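Local coordinates for envelopment polyprotein (Bovine Schmallenberg virus BH80/Germany/2011, PDB 7A56) that acts as the class II fusion glycoprotein Gc, probably merging the viral envelope with a host-cell membrane during entry and captured here in its postfusion form, at residues P80-N83 with G84-A87; I204-H208 with E209-S213; P21-E24 with N25-A29. One frame throughout, in Å; residues are numbered along the deposited sequence.

Contact 1: residues P80-N83 with G84-A87; sequences PAIN and GLSA
Leu85 lays one methyl, CD2, over one face of the Pro80 ring, displaced from the middle toward the CD-CG edge, and is 3.9 Å from Pro80 CD with CB and CG only slightly farther off. Pro80 and Ile82 also pack on Val217 of the second subunit. The other flat group is the amide of Asn83, one face of which is turned to the next peptide: Gly84 N stands almost straight above it, 3.5 Å from Asn83 CG. Asn83 OD1 accepts a hydrogen bond from Val109 N of strand 98-134. CG of Asn83 sits opposite the backbone N (chi1 -173°), beside the carbonyl carbon, which holds the amide close to the following peptide.

The chain reverses here in a type II beta turn from Ile82 to Leu85, with Asn83 and Gly84 at its corners. Leu85 N donates to Ile82 O over 3.1 Å; the N-H points well at the oxygen (166°), but the donor stands above the carbonyl plane. Gly84 takes the third position with a positive phi of 90°, where a side chain would press on the carbonyl oxygen before it. Just upstream, Ala81 centres an inverse gamma turn, with a weak bond of 2.8 Å from Ile82 N to Pro80 O. Two reversals in succession carry the chain from strand 70-80 into strand 86-92, which belong to different sheets; Gly84 and Leu85 pair through their backbones with Val106 of strand 98-134.

Leu85 swings CD2 back into the bend, where it lies 4.1 Å from Ile82 CB, while Leu85 CB rests 3.5 Å from Ile82 O. The same leucine touches Ile79 of its own chain and Leu218 of the second subunit, and Ile82 reaches Ile399 of strand 399-402.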
loop_
_atom_site.group_PDB
_atom_site.type_symbol
_atom_site.label_atom_id
_atom_site.label_comp_id
_atom_site.label_asym_id
_atom_site.label_seq_id
_atom_site.Cartn_x
_atom_site.Cartn_y
_atom_site.Cartn_z
ATOM N N PRO A 80 1.131 -14.773 17.239
ATOM C CA PRO A 80 1.365 -13.899 16.061
ATOM C C PRO A 80 2.511 -14.395 15.217
ATOM O O PRO A 80 3.543 -14.812 15.753
ATOM C CB PRO A 80 1.713 -12.541 16.688
ATOM C CG PRO A 80 0.926 -12.579 18.029
ATOM C CD PRO A 80 1.090 -14.009 18.512
ATOM N N ALA A 81 2.366 -14.262 13.882
ATOM C CA ALA A 81 3.461 -14.629 12.980
ATOM C C ALA A 81 4.443 -13.465 13.012
ATOM O O ALA A 81 4.425 -12.592 12.143
ATOM C CB ALA A 81 2.954 -14.913 11.569
ATOM N N ILE A 82 5.283 -13.439 14.063
ATOM C CA ILE A 82 6.239 -12.358 14.303
ATOM C C ILE A 82 7.626 -12.965 14.428
ATOM O O ILE A 82 7.822 -13.920 15.167
ATOM C CB ILE A 82 5.882 -11.530 15.562
ATOM C CG1 ILE A 82 4.659 -10.678 15.256
ATOM C CG2 ILE A 82 7.093 -10.637 16.014
ATOM C CD1 ILE A 82 4.067 -9.912 16.482
ATOM N N ASN A 83 8.591 -12.413 13.696
ATOM C CA ASN A 83 9.952 -12.973 13.700
ATOM C C ASN A 83 10.580 -13.046 15.104
ATOM O O ASN A 83 10.744 -12.028 15.780
ATOM C CB ASN A 83 10.816 -12.112 12.764
ATOM C CG ASN A 83 12.194 -12.700 12.575
ATOM O OD1 ASN A 83 12.386 -13.663 11.849
ATOM N ND2 ASN A 83 13.148 -12.128 13.250
ATOM N N GLY A 84 11.019 -14.250 15.507
ATOM C CA GLY A 84 11.660 -14.481 16.783
ATOM C C GLY A 84 10.713 -14.834 17.932
ATOM O O GLY A 84 11.182 -15.238 18.989
ATOM N N LEU A 85 9.422 -14.629 17.784
ATOM C CA LEU A 85 8.513 -14.800 18.934
ATOM C C LEU A 85 8.258 -16.267 19.239
ATOM O O LEU A 85 8.157 -17.095 18.332
ATOM C CB LEU A 85 7.175 -14.107 18.630
ATOM C CG LEU A 85 6.177 -13.895 19.801
ATOM C CD1 LEU A 85 6.736 -12.973 20.816
ATOM C CD2 LEU A 85 4.898 -13.272 19.174
ATOM N N SER A 86 8.054 -16.585 20.526
ATOM C CA SER A 86 7.701 -17.969 20.864
ATOM C C SER A 86 6.758 -18.001 22.066
ATOM O O SER A 86 6.665 -17.040 22.851
ATOM C CB SER A 86 8.937 -18.854 21.141
ATOM O OG SER A 86 9.735 -18.476 22.255
ATOM N N ALA A 87 6.051 -19.144 22.203
ATOM C CA ALA A 87 5.048 -19.381 23.253
ATOM C C ALA A 87 5.359 -20.707 23.922
ATOM O O ALA A 87 5.838 -21.630 23.249
ATOM C CB ALA A 87 3.603 -19.474 22.670
#

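Contact 2: residues I204-H208 with E209-S213; sequences ITMAH and ESFCS
Met206 and Phe211 slant across each other on one face of a beta hairpin, the bent end of the methionine bringing CE to 3.9 Å from Phe211 CE2, obliquely to the ring. The bend is at chi3 (-66°), which turns the methyl toward the Phe211 ring. At the edge of that ring, near its plane, lies Ile204 O, 3.9 Å from Phe211 CD2. Ile204 and Glu209 start from this face too, although the ends of both lead off, Glu209 to a salt bridge with Lys47.

On the other face Thr205 and Ser210, a non-hydrogen-bonded pair, put their hydroxyls together: Thr205 OG1 and Ser210 OG are hydrogen-bonded at 2.7 Å. Backbone bonds in both directions join Ile204 to Phe211 and Met206 to Glu209, and a type II turn through Ala207 and His208 closes the hairpin. Farther down, the Cys203-Cys212 disulfide links the two strands covalently.

Helix 23-40 covers the face that carries Met206 and Phe211, with Ile34 against Met206 and Ala35 and Thr39 against Phe211. Strand 98-134 flanks the hairpin beside Thr205, and strand 44-46 pairs along its outer side at Ser210 and Cys212.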
loop_
_atom_site.group_PDB
_atom_site.type_symbol
_atom_site.label_atom_id
_atom_site.label_comp_id
_atom_site.label_asym_id
_atom_site.label_seq_id
_atom_site.Cartn_x
_atom_site.Cartn_y
_atom_site.Cartn_z
ATOM N N ILE A 204 8.774 -26.475 16.295
ATOM C CA ILE A 204 8.439 -27.097 17.582
ATOM C C ILE A 204 9.742 -27.228 18.344
ATOM O O ILE A 204 10.639 -27.987 17.948
ATOM C CB ILE A 204 7.795 -28.479 17.393
ATOM C CG1 ILE A 204 6.585 -28.399 16.468
ATOM C CG2 ILE A 204 7.338 -29.103 18.788
ATOM C CD1 ILE A 204 5.471 -27.519 17.009
ATOM N N THR A 205 9.850 -26.546 19.472
ATOM C CA THR A 205 11.106 -26.542 20.208
ATOM C C THR A 205 10.929 -27.351 21.496
ATOM O O THR A 205 10.060 -27.047 22.335
ATOM C CB THR A 205 11.547 -25.106 20.466
ATOM O OG1 THR A 205 11.882 -24.516 19.195
ATOM C CG2 THR A 205 12.780 -25.010 21.409
ATOM N N MET A 206 11.685 -28.435 21.598
ATOM C CA MET A 206 11.746 -29.250 22.798
ATOM C C MET A 206 13.178 -29.169 23.308
ATOM O O MET A 206 14.037 -28.507 22.708
ATOM C CB MET A 206 11.265 -30.682 22.514
ATOM C CG MET A 206 9.694 -30.783 22.319
ATOM S SD MET A 206 9.239 -32.551 22.299
ATOM C CE MET A 206 10.106 -32.938 20.723
ATOM N N ALA A 207 13.427 -29.780 24.440
ATOM C CA ALA A 207 14.734 -29.656 25.084
ATOM C C ALA A 207 15.874 -30.023 24.129
ATOM O O ALA A 207 15.920 -31.132 23.582
ATOM C CB ALA A 207 14.777 -30.546 26.330
ATOM N N HIS A 208 16.774 -29.079 23.918
ATOM C CA HIS A 208 17.911 -29.252 23.015
ATOM C C HIS A 208 17.593 -29.875 21.651
ATOM O O HIS A 208 18.492 -30.446 21.012
ATOM C CB HIS A 208 18.997 -30.102 23.680
ATOM C CG HIS A 208 19.457 -29.567 25.002
ATOM N ND1 HIS A 208 20.199 -28.408 25.122
ATOM C CD2 HIS A 208 19.283 -30.039 26.262
ATOM C CE1 HIS A 208 20.456 -28.184 26.399
ATOM N NE2 HIS A 208 19.918 -29.164 27.111
ATOM N N GLU A 209 16.342 -29.807 21.189
ATOM C CA GLU A 209 16.121 -30.126 19.783
ATOM C C GLU A 209 14.940 -29.326 19.259
ATOM O O GLU A 209 13.919 -29.181 19.943
ATOM C CB GLU A 209 15.898 -31.637 19.573
ATOM C CG GLU A 209 16.174 -32.064 18.104
ATOM C CD GLU A 209 16.476 -33.576 17.944
ATOM O OE1 GLU A 209 16.146 -34.344 18.898
ATOM O OE2 GLU A 209 17.051 -33.965 16.859
ATOM N N SER A 210 15.070 -28.812 18.041
ATOM C CA SER A 210 13.955 -28.134 17.398
ATOM C C SER A 210 13.584 -28.833 16.085
ATOM O O SER A 210 14.413 -29.501 15.465
ATOM C CB SER A 210 14.287 -26.634 17.135
ATOM O OG SER A 210 14.049 -25.837 18.297
ATOM N N PHE A 211 12.312 -28.731 15.707
ATOM C CA PHE A 211 11.783 -29.325 14.485
ATOM C C PHE A 211 11.043 -28.261 13.698
ATOM O O PHE A 211 10.020 -27.740 14.152
ATOM C CB PHE A 211 10.871 -30.515 14.826
ATOM C CG PHE A 211 11.605 -31.605 15.547
ATOM C CD1 PHE A 211 12.308 -32.582 14.837
ATOM C CD2 PHE A 211 11.667 -31.617 16.939
ATOM C CE1 PHE A 211 13.020 -33.556 15.503
ATOM C CE2 PHE A 211 12.361 -32.614 17.612
ATOM C CZ PHE A 211 13.057 -33.576 16.894
ATOM N N CYS A 212 11.559 -27.926 12.514
ATOM C CA CYS A 212 11.161 -26.695 11.858
ATOM C C CYS A 212 10.638 -26.941 10.454
ATOM O O CYS A 212 11.006 -27.914 9.808
ATOM C CB CYS A 212 12.347 -25.717 11.741
ATOM S SG CYS A 212 13.054 -25.341 13.341
ATOM N N SER A 213 9.801 -26.034 9.987
ATOM C CA SER A 213 9.362 -26.107 8.593
ATOM C C SER A 213 8.867 -24.745 8.136
ATOM O O SER A 213 8.289 -23.974 8.933
ATOM C CB SER A 213 8.228 -27.155 8.465
ATOM O OG SER A 213 7.740 -27.157 7.138
#

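Contact 3: residues P21-E24 with N25-A29; sequences PDIE and NYIAA
The first turn of helix 23-40 is capped by Asp22, whose carboxylate reaches forward to the backbone of Asn25. Asp22 OD1 takes the N-H of Asn25 at 2.9 Å, the donor arriving from above the carboxylate plane. CG lies between the backbone N and the carbonyl carbon (chi1 63°), a rotation that brings OD1 to the Asn25 N-H, which has no carbonyl of an earlier helical turn to bond. A carboxylate here would probably be steadied by the positive end of the helix dipole. Its other oxygen leans toward the Asn25 side chain, with the carboxylate and amide planes turned 75° from one another, but OD2 stays 3.7 Å from Asn25 ND2. Glu24 runs alongside Asn25, pointing the same way, on the exposed side.

This is a classic N-cap, and the regular alpha-helical ladder begins immediately. Asp22 also supplies the first rung through its own carbonyl: Tyr26 N donates to Asp22 O at 3.1 Å. Ile27 N to Ile23 O follows at 2.9 Å and is almost straight (172°), and Ala28 N to Glu24 O continues the series.

One turn apart, Ile23 and Ile27 meet on the side that faces the body of the protein. Ile27 CD1 presses on Ile23 CG2 at 3.4 Å, tighter than usual for two carbons, and the same methyl lies 3.4 Å from Ile23 O. Both isoleucines pack on Leu99 of strand 98-134, and Ile27 touches Phe100 as well. Before the cap, Pro21 offers CG to the Tyr26 ring, meeting CD1 obliquely at 4.5 Å; that ring extends away from the helix start to lie against Met93, Leu99 and Phe345.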
loop_
_atom_site.group_PDB
_atom_site.type_symbol
_atom_site.label_atom_id
_atom_site.label_comp_id
_atom_site.label_asym_id
_atom_site.label_seq_id
_atom_site.Cartn_x
_atom_site.Cartn_y
_atom_site.Cartn_z
ATOM N N PRO A 21 7.424 -47.291 34.320
ATOM C CA PRO A 21 8.601 -46.428 34.126
ATOM C C PRO A 21 8.668 -45.278 35.130
ATOM O O PRO A 21 7.658 -44.644 35.453
ATOM C CB PRO A 21 8.425 -45.898 32.692
ATOM C CG PRO A 21 6.971 -45.969 32.427
ATOM C CD PRO A 21 6.491 -47.198 33.176
ATOM N N ASP A 22 9.885 -44.996 35.601
ATOM C CA ASP A 22 10.186 -43.745 36.287
ATOM C C ASP A 22 9.883 -42.535 35.389
ATOM O O ASP A 22 9.574 -42.657 34.200
ATOM C CB ASP A 22 11.655 -43.700 36.689
ATOM C CG ASP A 22 12.584 -43.730 35.478
ATOM O OD1 ASP A 22 12.810 -42.675 34.873
ATOM O OD2 ASP A 22 13.086 -44.809 35.109
ATOM N N ILE A 23 10.029 -41.346 35.975
ATOM C CA ILE A 23 9.687 -40.108 35.275
ATOM C C ILE A 23 10.670 -39.831 34.147
ATOM O O ILE A 23 10.278 -39.401 33.056
ATOM C CB ILE A 23 9.617 -38.952 36.286
ATOM C CG1 ILE A 23 8.191 -38.791 36.782
ATOM C CG2 ILE A 23 10.058 -37.662 35.689
ATOM C CD1 ILE A 23 7.244 -38.414 35.699
ATOM N N GLU A 24 11.959 -40.073 34.388
ATOM C CA GLU A 24 12.974 -39.839 33.371
ATOM C C GLU A 24 12.666 -40.583 32.074
ATOM O O GLU A 24 12.679 -39.984 30.990
ATOM C CB GLU A 24 14.356 -40.245 33.887
ATOM C CG GLU A 24 15.486 -39.973 32.871
ATOM C CD GLU A 24 16.554 -41.073 32.841
ATOM O OE1 GLU A 24 17.200 -41.271 31.774
ATOM O OE2 GLU A 24 16.739 -41.739 33.895
ATOM N N ASN A 25 12.446 -41.898 32.150
ATOM C CA ASN A 25 12.245 -42.645 30.912
ATOM C C ASN A 25 10.865 -42.391 30.326
ATOM O O ASN A 25 10.687 -42.506 29.113
ATOM C CB ASN A 25 12.474 -44.158 31.126
ATOM C CG ASN A 25 13.915 -44.598 30.790
ATOM O OD1 ASN A 25 14.290 -44.900 29.616
ATOM N ND2 ASN A 25 14.737 -44.639 31.833
ATOM N N TYR A 26 9.880 -42.047 31.155
ATOM C CA TYR A 26 8.579 -41.655 30.620
ATOM C C TYR A 26 8.692 -40.379 29.769
ATOM O O TYR A 26 8.200 -40.321 28.629
ATOM C CB TYR A 26 7.609 -41.497 31.786
ATOM C CG TYR A 26 6.162 -41.317 31.397
ATOM C CD1 TYR A 26 5.539 -42.198 30.520
ATOM C CD2 TYR A 26 5.411 -40.277 31.925
ATOM C CE1 TYR A 26 4.208 -42.037 30.172
ATOM C CE2 TYR A 26 4.062 -40.109 31.581
ATOM C CZ TYR A 26 3.476 -40.992 30.710
ATOM O OH TYR A 26 2.168 -40.838 30.386
ATOM N N ILE A 27 9.377 -39.358 30.287
ATOM C CA ILE A 27 9.568 -38.146 29.510
ATOM C C ILE A 27 10.414 -38.420 28.279
ATOM O O ILE A 27 10.144 -37.878 27.204
ATOM C CB ILE A 27 10.191 -37.061 30.394
ATOM C CG1 ILE A 27 9.238 -36.737 31.538
ATOM C CG2 ILE A 27 10.533 -35.813 29.566
ATOM C CD1 ILE A 27 9.968 -36.068 32.667
ATOM N N ALA A 28 11.471 -39.233 28.409
ATOM C CA ALA A 28 12.291 -39.526 27.229
ATOM C C ALA A 28 11.457 -40.193 26.153
ATOM O O ALA A 28 11.584 -39.875 24.969
ATOM C CB ALA A 28 13.477 -40.431 27.579
ATOM N N ALA A 29 10.581 -41.115 26.559
ATOM C CA ALA A 29 9.711 -41.785 25.601
ATOM C C ALA A 29 8.779 -40.801 24.901
ATOM O O ALA A 29 8.570 -40.889 23.689
ATOM C CB ALA A 29 8.899 -42.859 26.295
#

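Contacts 1 and 2 are buried, whereas contact 3 lies at the surface near the start of the helix. Contacts 2 and 3 use the same helix: its first turn is contact 3, and residues farther along it cover the hairpin of contact 2, their centres about 19 Å apart. Strand 98-134 passes beside all three. Contacts 1 and 2 each contain a type II turn, yet 80-87 leads from one sheet to another and adds packing from a second subunit, while 204-213 pairs its own two strands. The polar chemistry differs accordingly: a hydroxyl pair in the hairpin, a carboxylate capping the helix, an asparagine amide tied to a neighbouring strand.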